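Local coordinates for protein Lysine/ornithine decarboxylase (Selenomonas ruminantium, PDB 5GJO) that decarboxylates both L-lysine and L-ornithine with similar efficiency to give cadaverine and putrescine, using pyridoxal 5'-phosphate as cofactor and working as a homodimer, at residues A[47-52]-A[58-63]; A[68-73]-A[84-89]; A[92-97]-A[254-259]. The protein carries 2 engineered substitutions. One frame throughout, in Å; residues are numbered along the deposited sequence.

Interaction 1: residues A[47-52]-A[58-63]; sequences VFYAMK and EILSLL. With PLP (pyridoxal-5'-phosphate), chain H.
Y49 and M51 meet L60 and L63 in a buried, wholly apolar contact, an instance of strand-on-helix packing in a beta-alpha-beta unit of the TIM barrel. The Y49 ring is the hub. L63 lays CD1 over one of its faces in a CH-pi contact, 3.9 Å from the centroid and 25° off the normal, displaced toward the CG-CD2 rim. L60 comes to the edge instead, its CD2 lying in the ring plane 3.7 Å from Y49 CE2, while the backbone N of M51 lies above the face opposite L63. The ring reaches the helix because Y49 holds CG anti to its own nitrogen (chi1 171°); its hydroxyl is hydrogen-bonded to N54 O. M51 adds a second layer: its chain bends at chi3 so that CE meets L60 CD1 at 3.8 Å, and its CB touches the other methyl of L60. A50, between these two residues, packs its CB against the PLP ring near C6. K52, probably the lysine that carries PLP as an internal aldimine, is not attached here. Beyond the contact, helix 75-83 covers M51 and L60, helix 28-41 packs on L63, and helix 259-263 on Y49.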
loop_
_atom_site.group_PDB
_atom_site.type_symbol
_atom_site.label_atom_id
_atom_site.label_comp_id
_atom_site.label_asym_id
_atom_site.label_seq_id
_atom_site.Cartn_x
_atom_site.Cartn_y
_atom_site.Cartn_z
ATOM N N VAL A 47 -23.635 11.662 13.286
ATOM C CA VAL A 47 -22.559 11.062 12.472
ATOM C C VAL A 47 -21.367 11.987 12.203
ATOM O O VAL A 47 -21.493 13.105 11.648
ATOM C CB VAL A 47 -23.143 10.599 11.141
ATOM C CG1 VAL A 47 -22.070 9.981 10.261
ATOM C CG2 VAL A 47 -24.242 9.608 11.362
ATOM N N PHE A 48 -20.177 11.547 12.572
ATOM C CA PHE A 48 -18.899 12.061 12.111
ATOM C C PHE A 48 -18.299 11.003 11.162
ATOM O O PHE A 48 -17.722 9.998 11.604
ATOM C CB PHE A 48 -17.867 12.249 13.250
ATOM C CG PHE A 48 -18.113 13.454 14.124
ATOM C CD1 PHE A 48 -19.065 13.433 15.092
ATOM C CD2 PHE A 48 -17.422 14.610 13.928
ATOM C CE1 PHE A 48 -19.296 14.558 15.912
ATOM C CE2 PHE A 48 -17.619 15.762 14.713
ATOM C CZ PHE A 48 -18.571 15.735 15.723
ATOM N N TYR A 49 -18.448 11.195 9.876
ATOM C CA TYR A 49 -17.993 10.191 8.898
ATOM C C TYR A 49 -16.505 10.071 8.919
ATOM O O TYR A 49 -15.768 11.059 8.770
ATOM C CB TYR A 49 -18.458 10.546 7.479
ATOM C CG TYR A 49 -17.831 9.668 6.383
ATOM C CD1 TYR A 49 -17.949 8.279 6.446
ATOM C CD2 TYR A 49 -17.073 10.197 5.399
ATOM C CE1 TYR A 49 -17.304 7.462 5.522
ATOM C CE2 TYR A 49 -16.491 9.403 4.395
ATOM C CZ TYR A 49 -16.628 8.032 4.450
ATOM O OH TYR A 49 -15.988 7.147 3.595
ATOM N N ALA A 50 -16.043 8.850 9.119
ATOM C CA ALA A 50 -14.616 8.508 9.152
ATOM C C ALA A 50 -14.086 8.345 7.735
ATOM O O ALA A 50 -14.071 7.317 7.134
ATOM C CB ALA A 50 -14.282 7.299 10.099
ATOM N N MET A 51 -13.720 9.489 7.158
ATOM C CA MET A 51 -13.322 9.576 5.774
ATOM C C MET A 51 -12.100 8.808 5.402
ATOM O O MET A 51 -11.927 8.536 4.222
ATOM C CB MET A 51 -13.191 11.080 5.327
ATOM C CG MET A 51 -12.149 11.809 6.122
ATOM S SD MET A 51 -12.035 13.540 5.534
ATOM C CE MET A 51 -11.236 13.314 3.996
ATOM N N LYS A 52 -11.375 8.291 6.394
ATOM C CA LYS A 52 -10.253 7.390 6.164
ATOM C C LYS A 52 -10.720 6.159 5.351
ATOM O O LYS A 52 -9.961 5.594 4.607
ATOM C CB LYS A 52 -9.676 6.900 7.505
ATOM C CG LYS A 52 -10.728 6.385 8.470
ATOM C CD LYS A 52 -10.191 5.939 9.827
ATOM C CE LYS A 52 -9.373 7.020 10.518
ATOM N NZ LYS A 52 -10.174 8.147 11.046
ATOM N N GLU A 58 -16.785 13.592 -4.211
ATOM C CA GLU A 58 -18.214 13.698 -4.369
ATOM C C GLU A 58 -18.987 13.044 -3.240
ATOM O O GLU A 58 -20.129 13.448 -2.914
ATOM C CB GLU A 58 -18.699 13.089 -5.687
ATOM C CG GLU A 58 -18.147 13.831 -6.924
ATOM C CD GLU A 58 -16.724 13.438 -7.323
ATOM O OE1 GLU A 58 -15.987 12.665 -6.660
ATOM O OE2 GLU A 58 -16.270 13.940 -8.375
ATOM N N ILE A 59 -18.384 12.025 -2.636
ATOM C CA ILE A 59 -18.993 11.374 -1.447
ATOM C C ILE A 59 -19.002 12.314 -0.259
ATOM O O ILE A 59 -20.043 12.456 0.426
ATOM C CB ILE A 59 -18.311 10.014 -1.144
ATOM C CG1 ILE A 59 -18.615 9.022 -2.298
ATOM C CG2 ILE A 59 -18.736 9.505 0.249
ATOM C CD1 ILE A 59 -18.059 7.652 -2.102
ATOM N N LEU A 60 -17.872 12.989 -0.076
ATOM C CA LEU A 60 -17.730 13.933 1.026
ATOM C C LEU A 60 -18.716 15.097 0.862
ATOM O O LEU A 60 -19.373 15.481 1.820
ATOM C CB LEU A 60 -16.329 14.465 1.161
ATOM C CG LEU A 60 -15.276 13.354 1.325
ATOM C CD1 LEU A 60 -13.884 13.980 1.309
ATOM C CD2 LEU A 60 -15.491 12.528 2.623
ATOM N N SER A 61 -18.858 15.598 -0.365
ATOM C CA SER A 61 -19.801 16.678 -0.579
ATOM C C SER A 61 -21.214 16.236 -0.362
ATOM O O SER A 61 -22.050 17.016 0.168
ATOM C CB SER A 61 -19.575 17.295 -2.005
ATOM O OG SER A 61 -18.274 17.799 -2.143
ATOM N N LEU A 62 -21.580 15.039 -0.854
ATOM C CA LEU A 62 -22.860 14.500 -0.590
ATOM C C LEU A 62 -23.178 14.476 0.937
ATOM O O LEU A 62 -24.267 14.955 1.442
ATOM C CB LEU A 62 -23.005 13.092 -1.232
ATOM C CG LEU A 62 -24.181 12.283 -0.686
ATOM C CD1 LEU A 62 -25.446 12.909 -1.294
ATOM C CD2 LEU A 62 -24.133 10.802 -1.028
ATOM N N LEU A 63 -22.268 13.836 1.688
ATOM C CA LEU A 63 -22.428 13.734 3.087
ATOM C C LEU A 63 -22.503 15.088 3.803
ATOM O O LEU A 63 -23.380 15.212 4.689
ATOM C CB LEU A 63 -21.313 12.855 3.758
ATOM C CG LEU A 63 -21.461 11.364 3.374
ATOM C CD1 LEU A 63 -20.166 10.619 3.677
ATOM C CD2 LEU A 63 -22.618 10.735 4.109
HETATM N N1 PLP H . -13.111 6.572 13.821
HETATM C C2 PLP H . -11.866 6.268 14.262
HETATM C C2A PLP H . -11.211 7.126 15.311
HETATM C C3 PLP H . -11.148 5.090 13.714
HETATM O O3 PLP H . -9.896 4.764 14.141
HETATM C C4 PLP H . -11.842 4.284 12.685
HETATM C C4A PLP H . -11.207 3.093 12.079
HETATM O O4A PLP H . -9.992 2.986 12.070
HETATM C C5 PLP H . -13.202 4.723 12.289
HETATM C C6 PLP H . -13.757 5.851 12.888
HETATM C C5A PLP H . -13.977 3.953 11.245
HETATM O O4P PLP H . -14.015 2.574 11.603
HETATM P P PLP H . -14.964 1.548 10.804
HETATM O O1P PLP H . -16.359 2.065 11.063
HETATM O O2P PLP H . -14.669 0.209 11.436
HETATM O O3P PLP H . -14.510 1.674 9.369
#

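Interaction 2: residues A[68-73]-A[84-89]. With PLP (pyridoxal-5'-phosphate), chain H.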
loop_
_atom_site.group_PDB
_atom_site.type_symbol
_atom_site.label_atom_id
_atom_site.label_comp_id
_atom_site.label_asym_id
_atom_site.label_seq_id
_atom_site.Cartn_x
_atom_site.Cartn_y
_atom_site.Cartn_z
ATOM N N SER A 68 -23.849 15.708 7.570
ATOM C CA SER A 68 -22.880 14.868 8.305
ATOM C C SER A 68 -21.795 15.734 8.826
ATOM O O SER A 68 -21.388 16.695 8.163
ATOM C CB SER A 68 -22.280 13.829 7.337
ATOM O OG SER A 68 -21.410 12.895 8.016
ATOM N N HIS A 69 -21.208 15.337 9.967
ATOM C CA HIS A 69 -19.914 15.832 10.336
ATOM C C HIS A 69 -18.811 14.864 9.846
ATOM O O HIS A 69 -19.103 13.873 9.117
ATOM C CB HIS A 69 -19.804 15.962 11.880
ATOM C CG HIS A 69 -20.701 16.998 12.497
ATOM N ND1 HIS A 69 -22.067 17.036 12.304
ATOM C CD2 HIS A 69 -20.408 18.065 13.289
ATOM C CE1 HIS A 69 -22.590 18.063 12.958
ATOM N NE2 HIS A 69 -21.600 18.699 13.575
ATOM N N PHE A 70 -17.554 15.180 10.206
ATOM C CA PHE A 70 -16.422 14.384 9.726
ATOM C C PHE A 70 -15.370 14.099 10.780
ATOM O O PHE A 70 -15.047 14.967 11.544
ATOM C CB PHE A 70 -15.722 15.054 8.554
ATOM C CG PHE A 70 -16.619 15.260 7.370
ATOM C CD1 PHE A 70 -16.786 14.232 6.441
ATOM C CD2 PHE A 70 -17.402 16.431 7.252
ATOM C CE1 PHE A 70 -17.699 14.389 5.398
ATOM C CE2 PHE A 70 -18.293 16.594 6.221
ATOM C CZ PHE A 70 -18.470 15.554 5.291
ATOM N N ASP A 71 -14.847 12.885 10.760
ATOM C CA ASP A 71 -13.727 12.466 11.591
ATOM C C ASP A 71 -12.519 12.463 10.669
ATOM O O ASP A 71 -12.498 11.781 9.616
ATOM C CB ASP A 71 -13.989 11.059 12.119
ATOM C CG ASP A 71 -12.701 10.292 12.427
ATOM O OD1 ASP A 71 -11.683 10.905 12.786
ATOM O OD2 ASP A 71 -12.673 9.068 12.289
ATOM N N VAL A 72 -11.491 13.232 11.027
ATOM C CA VAL A 72 -10.282 13.420 10.243
ATOM C C VAL A 72 -9.082 12.862 11.027
ATOM O O VAL A 72 -9.047 13.018 12.255
ATOM C CB VAL A 72 -9.968 14.889 9.920
ATOM C CG1 VAL A 72 -11.061 15.434 8.983
ATOM C CG2 VAL A 72 -9.951 15.784 11.152
ATOM N N ALA A 73 -8.166 12.248 10.309
ATOM C CA ALA A 73 -6.984 11.556 10.879
ATOM C C ALA A 73 -5.697 12.282 10.686
ATOM O O ALA A 73 -4.685 11.806 11.222
ATOM C CB ALA A 73 -6.831 10.211 10.194
ATOM N N LEU A 84 -13.372 21.471 -0.110
ATOM C CA LEU A 84 -14.780 21.236 -0.409
ATOM C C LEU A 84 -15.754 22.110 0.373
ATOM O O LEU A 84 -16.972 21.938 0.264
ATOM C CB LEU A 84 -15.101 19.739 -0.170
ATOM C CG LEU A 84 -14.274 18.804 -1.009
ATOM C CD1 LEU A 84 -14.561 17.354 -0.579
ATOM C CD2 LEU A 84 -14.690 18.931 -2.481
ATOM N N GLY A 85 -15.248 23.090 1.138
ATOM C CA GLY A 85 -16.075 24.064 1.792
ATOM C C GLY A 85 -16.593 23.682 3.158
ATOM O O GLY A 85 -17.547 24.291 3.664
ATOM N N VAL A 86 -15.940 22.691 3.829
ATOM C CA VAL A 86 -16.459 22.241 5.092
ATOM C C VAL A 86 -15.676 23.024 6.117
ATOM O O VAL A 86 -14.443 23.109 6.002
ATOM C CB VAL A 86 -16.214 20.702 5.247
ATOM C CG1 VAL A 86 -16.537 20.243 6.656
ATOM C CG2 VAL A 86 -16.964 19.936 4.136
ATOM N N ASP A 87 -16.412 23.571 7.082
ATOM C CA ASP A 87 -15.875 24.350 8.193
ATOM C C ASP A 87 -15.204 23.421 9.228
ATOM O O ASP A 87 -15.707 22.327 9.475
ATOM C CB ASP A 87 -17.016 25.102 8.920
ATOM C CG ASP A 87 -16.466 26.208 9.878
ATOM O OD1 ASP A 87 -15.854 27.182 9.345
ATOM O OD2 ASP A 87 -16.592 26.100 11.140
ATOM N N GLY A 88 -14.163 23.894 9.857
ATOM C CA GLY A 88 -13.541 23.154 10.984
ATOM C C GLY A 88 -14.415 22.776 12.120
ATOM O O GLY A 88 -14.166 21.762 12.835
ATOM N N SER A 89 -15.461 23.553 12.357
ATOM C CA SER A 89 -16.473 23.220 13.311
ATOM C C SER A 89 -17.209 21.889 13.086
ATOM O O SER A 89 -17.816 21.381 14.001
ATOM C CB SER A 89 -17.555 24.342 13.389
ATOM O OG SER A 89 -18.347 24.320 12.193
HETATM N N1 PLP H . -13.111 6.572 13.821
HETATM C C2 PLP H . -11.866 6.268 14.262
HETATM C C2A PLP H . -11.211 7.126 15.311
HETATM C C3 PLP H . -11.148 5.090 13.714
HETATM O O3 PLP H . -9.896 4.764 14.141
HETATM C C4 PLP H . -11.842 4.284 12.685
HETATM C C4A PLP H . -11.207 3.093 12.079
HETATM O O4A PLP H . -9.992 2.986 12.070
HETATM C C5 PLP H . -13.202 4.723 12.289
HETATM C C6 PLP H . -13.757 5.851 12.888
HETATM C C5A PLP H . -13.977 3.953 11.245
HETATM O O4P PLP H . -14.015 2.574 11.603
HETATM P P PLP H . -14.964 1.548 10.804
HETATM O O1P PLP H . -16.359 2.065 11.063
HETATM O O2P PLP H . -14.669 0.209 11.436
HETATM O O3P PLP H . -14.510 1.674 9.369
#
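F70 and V86 carry this small contact, in which barrel strand 69-72 is met by the connection that follows helix 75-83. V86 sets CG1 4.0 Å from F70 CD2, and its CG2 is near CE2, so both methyls lie by the CD2-CE2 bond of the phenyl ring, which they meet obliquely. F70 turns its ring to them with CG anti to the carbonyl carbon (chi1 -60°). A looser touch is made by H69, whose CD2 stands 4.3 Å from the backbone O of S89. Behind these first-shell atoms, local turns set the course of the connection. G85, with positive phi, is the C-prime residue of the Schellman motif that ends helix 75-83, and V86 follows directly. D87 then forms an Asx turn: its OD2 takes the backbone N of S89 at 3.0 Å from above the carboxylate plane and the hydroxyl OG of S89 at 2.7 Å on its anti lone pair. Across the strand, D71 points the other way, into the barrel, and places OD2 3.0 Å from the pyridine nitrogen N1 of PLP; the same oxygen is salt-bridged to K52. S68 OG, 2.7 Å from H69 O, donates to it in the carbonyl plane. Strand 69-72 itself runs between strands 45-50 and 91-93, while L81 of helix 75-83 packs on both F70 and V86, and L60 of helix 57-65 on F70.

Interaction 3: residues A[92-97]-A[254-259]; sequences IYANPV and WTEPGR. With PLP (pyridoxal-5'-phosphate), chain H.
A94 and E256 are the nearest pair across two chain segments that leave parallel strands of one barrel and do not pair with each other, their CA atoms being 9.3 Å apart. Y93 centres an inverse gamma turn as strand 91-93 ends, and N95 OD1 then accepts V97 N in an Asx turn. The E256 side chain bridges the gap: CG lies anti to the carbonyl carbon and the chain runs on extended (chi2 -178°). Its OE2 comes 3.8 Å from I92 CD1, and OE1 lies 3.8 Å from A94 CB. In the fold-type III barrel of this family, PLP sits at the C-terminal ends of the strands, and E256 OE1 is 2.8 Å from its pyridine nitrogen N1. An alanine here has no carboxylate, which would probably leave PLP N1 to D71 alone among these acidic neighbours and open a gap beside I92 and A94. Past P257 the backbone turns to the phosphate: G258 N gives a nearly straight bond to O1P (3.0 Å, 172°), and R259 N donates to O3P at 2.6 Å. The R259 guanidinium leads away to D300 and S183, whereas N95 ND2 reaches P322 O of the second subunit.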
loop_
_atom_site.group_PDB
_atom_site.type_symbol
_atom_site.label_atom_id
_atom_site.label_comp_id
_atom_site.label_asym_id
_atom_site.label_seq_id
_atom_site.Cartn_x
_atom_site.Cartn_y
_atom_site.Cartn_z
ATOM N N ILE A 92 -13.905 16.422 13.763
ATOM C CA ILE A 92 -13.178 15.935 14.938
ATOM C C ILE A 92 -11.858 15.380 14.485
ATOM O O ILE A 92 -11.785 14.584 13.557
ATOM C CB ILE A 92 -13.972 14.925 15.775
ATOM C CG1 ILE A 92 -13.181 14.616 17.067
ATOM C CG2 ILE A 92 -14.349 13.699 15.043
ATOM C CD1 ILE A 92 -13.928 13.764 18.065
ATOM N N TYR A 93 -10.777 15.858 15.074
ATOM C CA TYR A 93 -9.464 15.311 14.769
ATOM C C TYR A 93 -9.265 14.167 15.766
ATOM O O TYR A 93 -8.771 14.360 16.861
ATOM C CB TYR A 93 -8.399 16.408 14.872
ATOM C CG TYR A 93 -6.975 16.071 14.477
ATOM C CD1 TYR A 93 -6.652 14.903 13.820
ATOM C CD2 TYR A 93 -5.955 16.942 14.758
ATOM C CE1 TYR A 93 -5.351 14.617 13.470
ATOM C CE2 TYR A 93 -4.653 16.664 14.431
ATOM C CZ TYR A 93 -4.352 15.502 13.778
ATOM O OH TYR A 93 -3.065 15.260 13.448
ATOM N N ALA A 94 -9.708 12.985 15.359
ATOM C CA ALA A 94 -9.744 11.811 16.234
ATOM C C ALA A 94 -8.570 10.844 16.076
ATOM O O ALA A 94 -8.689 9.651 16.446
ATOM C CB ALA A 94 -11.017 11.064 16.006
ATOM N N ASN A 95 -7.479 11.318 15.581
ATOM C CA ASN A 95 -6.228 10.573 15.712
ATOM C C ASN A 95 -5.702 10.894 17.103
ATOM O O ASN A 95 -5.393 12.085 17.382
ATOM C CB ASN A 95 -5.300 10.992 14.677
ATOM C CG ASN A 95 -4.102 10.068 14.537
ATOM O OD1 ASN A 95 -3.616 9.496 15.527
ATOM N ND2 ASN A 95 -3.668 9.851 13.268
ATOM N N PRO A 96 -5.625 9.874 17.965
ATOM C CA PRO A 96 -5.180 10.181 19.325
ATOM C C PRO A 96 -3.756 10.710 19.391
ATOM O O PRO A 96 -3.456 11.298 20.434
ATOM C CB PRO A 96 -5.284 8.816 20.061
ATOM C CG PRO A 96 -6.199 8.018 19.231
ATOM C CD PRO A 96 -5.936 8.456 17.821
ATOM N N VAL A 97 -2.891 10.441 18.421
ATOM C CA VAL A 97 -1.529 10.881 18.452
ATOM C C VAL A 97 -1.284 11.739 17.280
ATOM O O VAL A 97 -0.981 11.267 16.208
ATOM C CB VAL A 97 -0.514 9.743 18.569
ATOM C CG1 VAL A 97 0.920 10.328 18.691
ATOM C CG2 VAL A 97 -0.866 8.863 19.758
ATOM N N TRP A 254 -22.551 10.620 19.686
ATOM C CA TRP A 254 -22.022 10.673 18.354
ATOM C C TRP A 254 -21.383 9.355 17.953
ATOM O O TRP A 254 -21.054 8.490 18.788
ATOM C CB TRP A 254 -20.920 11.736 18.228
ATOM C CG TRP A 254 -21.335 13.016 18.764
ATOM C CD1 TRP A 254 -21.179 13.456 20.063
ATOM C CD2 TRP A 254 -22.069 14.037 18.064
ATOM N NE1 TRP A 254 -21.767 14.735 20.193
ATOM C CE2 TRP A 254 -22.334 15.087 18.998
ATOM C CE3 TRP A 254 -22.559 14.155 16.761
ATOM C CZ2 TRP A 254 -23.001 16.238 18.638
ATOM C CZ3 TRP A 254 -23.248 15.362 16.396
ATOM C CH2 TRP A 254 -23.441 16.361 17.320
ATOM N N THR A 255 -21.288 9.170 16.636
ATOM C CA THR A 255 -20.651 7.955 16.101
ATOM C C THR A 255 -19.720 8.323 14.978
ATOM O O THR A 255 -19.924 9.317 14.303
ATOM C CB THR A 255 -21.751 6.909 15.703
ATOM O OG1 THR A 255 -21.108 5.681 15.231
ATOM C CG2 THR A 255 -22.721 7.498 14.639
ATOM N N GLU A 256 -18.746 7.478 14.712
ATOM C CA GLU A 256 -17.698 7.680 13.741
ATOM C C GLU A 256 -17.651 6.501 12.746
ATOM O O GLU A 256 -16.605 5.856 12.586
ATOM C CB GLU A 256 -16.294 7.884 14.404
ATOM C CG GLU A 256 -16.218 9.091 15.313
ATOM C CD GLU A 256 -14.844 9.341 15.939
ATOM O OE1 GLU A 256 -13.888 8.704 15.445
ATOM O OE2 GLU A 256 -14.740 10.195 16.908
ATOM N N PRO A 257 -18.741 6.203 12.050
ATOM C CA PRO A 257 -18.684 5.128 11.062
ATOM C C PRO A 257 -17.756 5.480 9.895
ATOM O O PRO A 257 -17.834 6.600 9.321
ATOM C CB PRO A 257 -20.136 5.034 10.554
ATOM C CG PRO A 257 -20.586 6.498 10.671
ATOM C CD PRO A 257 -20.077 6.790 12.077
ATOM N N GLY A 258 -16.873 4.537 9.515
ATOM C CA GLY A 258 -16.089 4.611 8.296
ATOM C C GLY A 258 -16.591 3.538 7.297
ATOM O O GLY A 258 -17.305 3.855 6.350
ATOM N N ARG A 259 -16.202 2.281 7.542
ATOM C CA ARG A 259 -16.441 1.159 6.602
ATOM C C ARG A 259 -17.855 1.094 6.074
ATOM O O ARG A 259 -18.099 0.862 4.882
ATOM C CB ARG A 259 -16.101 -0.177 7.295
ATOM C CG ARG A 259 -15.965 -1.331 6.319
ATOM C CD ARG A 259 -15.821 -2.614 7.124
ATOM N NE ARG A 259 -14.593 -2.666 7.899
ATOM C CZ ARG A 259 -13.392 -2.953 7.442
ATOM N NH1 ARG A 259 -13.179 -3.276 6.175
ATOM N NH2 ARG A 259 -12.373 -2.992 8.307
HETATM N N1 PLP H . -13.111 6.572 13.821
HETATM C C2 PLP H . -11.866 6.268 14.262
HETATM C C2A PLP H . -11.211 7.126 15.311
HETATM C C3 PLP H . -11.148 5.090 13.714
HETATM O O3 PLP H . -9.896 4.764 14.141
HETATM C C4 PLP H . -11.842 4.284 12.685
HETATM C C4A PLP H . -11.207 3.093 12.079
HETATM O O4A PLP H . -9.992 2.986 12.070
HETATM C C5 PLP H . -13.202 4.723 12.289
HETATM C C6 PLP H . -13.757 5.851 12.888
HETATM C C5A PLP H . -13.977 3.953 11.245
HETATM O O4P PLP H . -14.015 2.574 11.603
HETATM P P PLP H . -14.964 1.548 10.804
HETATM O O1P PLP H . -16.359 2.065 11.063
HETATM O O2P PLP H . -14.669 0.209 11.436
HETATM O O3P PLP H . -14.510 1.674 9.369
#

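Followed from the N terminus, the contacts are in series, none nested in another and none crossing. Interaction 1 closes the short turn between strand 45-50 and helix 57-65; interaction 2 follows, spanning helix 75-83 from strand 69-72 to the connection beyond; interaction 3 makes the longest closure, bringing 254-259 back to 92-97 across more than 150 residues. The parallel sheet joins them strand to strand: strand 45-50 pairs with strand 69-72 on one flank, through Y49 O to D71 N, and with strand 252-255 on the other, through F48 N to T255 O, while strand 69-72 also pairs with 91-93. All three contribute to the PLP site, where K52, D71 and E256 gather from three different strand ends.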